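Local atomic coordinates of D-alanine--D-alanine ligase (Acinetobacter baumannii ACICU, PDB entry 5D8D), a protein that catalyses the ATP-dependent joining of two D-alanine molecules into D-alanyl-D-alanine, a building block of bacterial peptidoglycan. Residues N3-F7 / S38-A42. Sequence-based numbering, arbitrary orientation.
Sequences NATKF and SGVQA
Ala4 and Gly39 meet through their backbones, where the short N-terminal helix 3-7 lies against the turn that leads out of helix 21-37 into strand 41-45. Gly39 O comes within 3.2 Å of Ala4 N, but the angle is too poor for a hydrogen bond. The nearest CA atoms are those of Ala4 and Val40, 4.7 Å apart. The turn is a Schellman motif: Gly39, at positive phi (76°), is its C-prime residue, with Val40 N bonded to Leu35 O and Gly39 N taking the inner bond to a carbonyl of the last turn of helix 21-37. Further on, Gln41 is the centre of an inverse gamma turn.

The main polar link is the side-chain amide of Asn3, whose ND2 donates to Ser38 O over 2.8 Å. The bond is nearly straight (173°); the acceptor lies in the Asn3 amide plane and the donor in the carbonyl plane of Ser38. Ser38 is the first residue to leave helical backbone angles, and the bond gives its carbonyl a partner. At the other end, Gln41 extends beyond CG and brings NE2 to 3.4 Å from Ala4 O, a weak, bent hydrogen bond that also sets this amide nitrogen beside the Ala4 methyl. The apolar part is made by Val40 CG1, which lies against Asn3 CB at 4.1 Å and approaches Phe7 CD2 obliquely at 4.2 Å. Phe7 holds its ring there with CG anti to its own carbonyl carbon (chi1 -59°), while Lys6 CG lies over one ring face.

Away from the predicted metal and nucleotide sites, the contact packs the N-terminal helix onto the edge of the parallel sheet of the N-terminal domain. Val40 continues inward to Leu35 and Val10, Gln41 makes backbone hydrogen bonds with Val10 of the adjacent strand 9-13, and Phe7 and Ser38 both touch the C-terminal helix 292-301.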
loop_
_atom_site.group_PDB
_atom_site.type_symbol
_atom_site.label_atom_id
_atom_site.label_comp_id
_atom_site.label_asym_id
_atom_site.label_seq_id
_atom_site.Cartn_x
_atom_site.Cartn_y
_atom_site.Cartn_z
ATOM N N ASN A 3 16.556 -2.628 30.740
ATOM C CA ASN A 3 16.215 -2.189 29.396
ATOM C C ASN A 3 17.388 -2.307 28.377
ATOM O O ASN A 3 17.145 -2.588 27.211
ATOM C CB ASN A 3 15.584 -0.773 29.404
ATOM C CG ASN A 3 14.115 -0.740 29.951
ATOM O OD1 ASN A 3 13.359 -1.728 29.885
ATOM N ND2 ASN A 3 13.709 0.429 30.458
ATOM N N ALA A 4 18.642 -2.134 28.784
ATOM C CA ALA A 4 19.756 -2.318 27.822
ATOM C C ALA A 4 19.779 -3.743 27.265
ATOM O O ALA A 4 20.049 -3.951 26.073
ATOM C CB ALA A 4 21.107 -1.962 28.433
ATOM N N THR A 5 19.477 -4.711 28.133
ATOM C CA THR A 5 19.437 -6.119 27.738
ATOM C C THR A 5 18.235 -6.361 26.847
ATOM O O THR A 5 18.395 -6.711 25.692
ATOM C CB THR A 5 19.424 -7.038 28.978
ATOM O OG1 THR A 5 20.757 -7.103 29.501
ATOM C CG2 THR A 5 18.931 -8.461 28.659
ATOM N N LYS A 6 17.052 -6.113 27.407
ATOM C CA LYS A 6 15.728 -6.369 26.817
ATOM C C LYS A 6 15.571 -5.935 25.368
ATOM O O LYS A 6 14.973 -6.659 24.600
ATOM C CB LYS A 6 14.669 -5.656 27.674
ATOM C CG LYS A 6 13.207 -5.839 27.292
ATOM C CD LYS A 6 12.324 -5.802 28.544
ATOM C CE LYS A 6 10.825 -5.690 28.265
ATOM N NZ LYS A 6 10.322 -4.276 28.341
ATOM N N PHE A 7 16.100 -4.762 25.017
ATOM C CA PHE A 7 16.006 -4.179 23.655
ATOM C C PHE A 7 17.288 -4.198 22.820
ATOM O O PHE A 7 17.212 -3.962 21.592
ATOM C CB PHE A 7 15.502 -2.728 23.704
ATOM C CG PHE A 7 14.151 -2.576 24.346
ATOM C CD1 PHE A 7 12.997 -2.965 23.679
ATOM C CD2 PHE A 7 14.018 -2.026 25.615
ATOM C CE1 PHE A 7 11.745 -2.808 24.275
ATOM C CE2 PHE A 7 12.775 -1.862 26.201
ATOM C CZ PHE A 7 11.640 -2.259 25.526
ATOM N N SER A 38 15.582 6.125 29.949
ATOM C CA SER A 38 15.019 4.830 30.351
ATOM C C SER A 38 16.026 3.670 30.301
ATOM O O SER A 38 15.654 2.510 30.478
ATOM C CB SER A 38 13.797 4.497 29.501
ATOM O OG SER A 38 12.910 5.583 29.420
ATOM N N GLY A 39 17.290 3.971 30.035
ATOM C CA GLY A 39 18.337 2.946 29.975
ATOM C C GLY A 39 18.361 2.086 28.736
ATOM O O GLY A 39 19.092 1.082 28.726
ATOM N N VAL A 40 17.624 2.458 27.681
ATOM C CA VAL A 40 17.741 1.718 26.410
ATOM C C VAL A 40 18.918 2.256 25.591
ATOM O O VAL A 40 19.234 3.420 25.685
ATOM C CB VAL A 40 16.437 1.550 25.577
ATOM C CG1 VAL A 40 15.175 1.943 26.318
ATOM C CG2 VAL A 40 16.548 2.213 24.227
ATOM N N GLN A 41 19.592 1.386 24.851
ATOM C CA GLN A 41 20.781 1.763 24.074
ATOM C C GLN A 41 20.298 2.301 22.757
ATOM O O GLN A 41 20.332 1.588 21.775
ATOM C CB GLN A 41 21.700 0.571 23.727
ATOM C CG GLN A 41 22.489 -0.073 24.841
ATOM C CD GLN A 41 23.217 -1.304 24.314
ATOM O OE1 GLN A 41 24.056 -1.203 23.411
ATOM N NE2 GLN A 41 22.854 -2.480 24.831
ATOM N N ALA A 42 19.871 3.550 22.729
ATOM C CA ALA A 42 19.353 4.166 21.502
ATOM C C ALA A 42 20.424 5.027 20.807
ATOM O O ALA A 42 21.281 5.612 21.476
ATOM C CB ALA A 42 18.146 4.992 21.842
#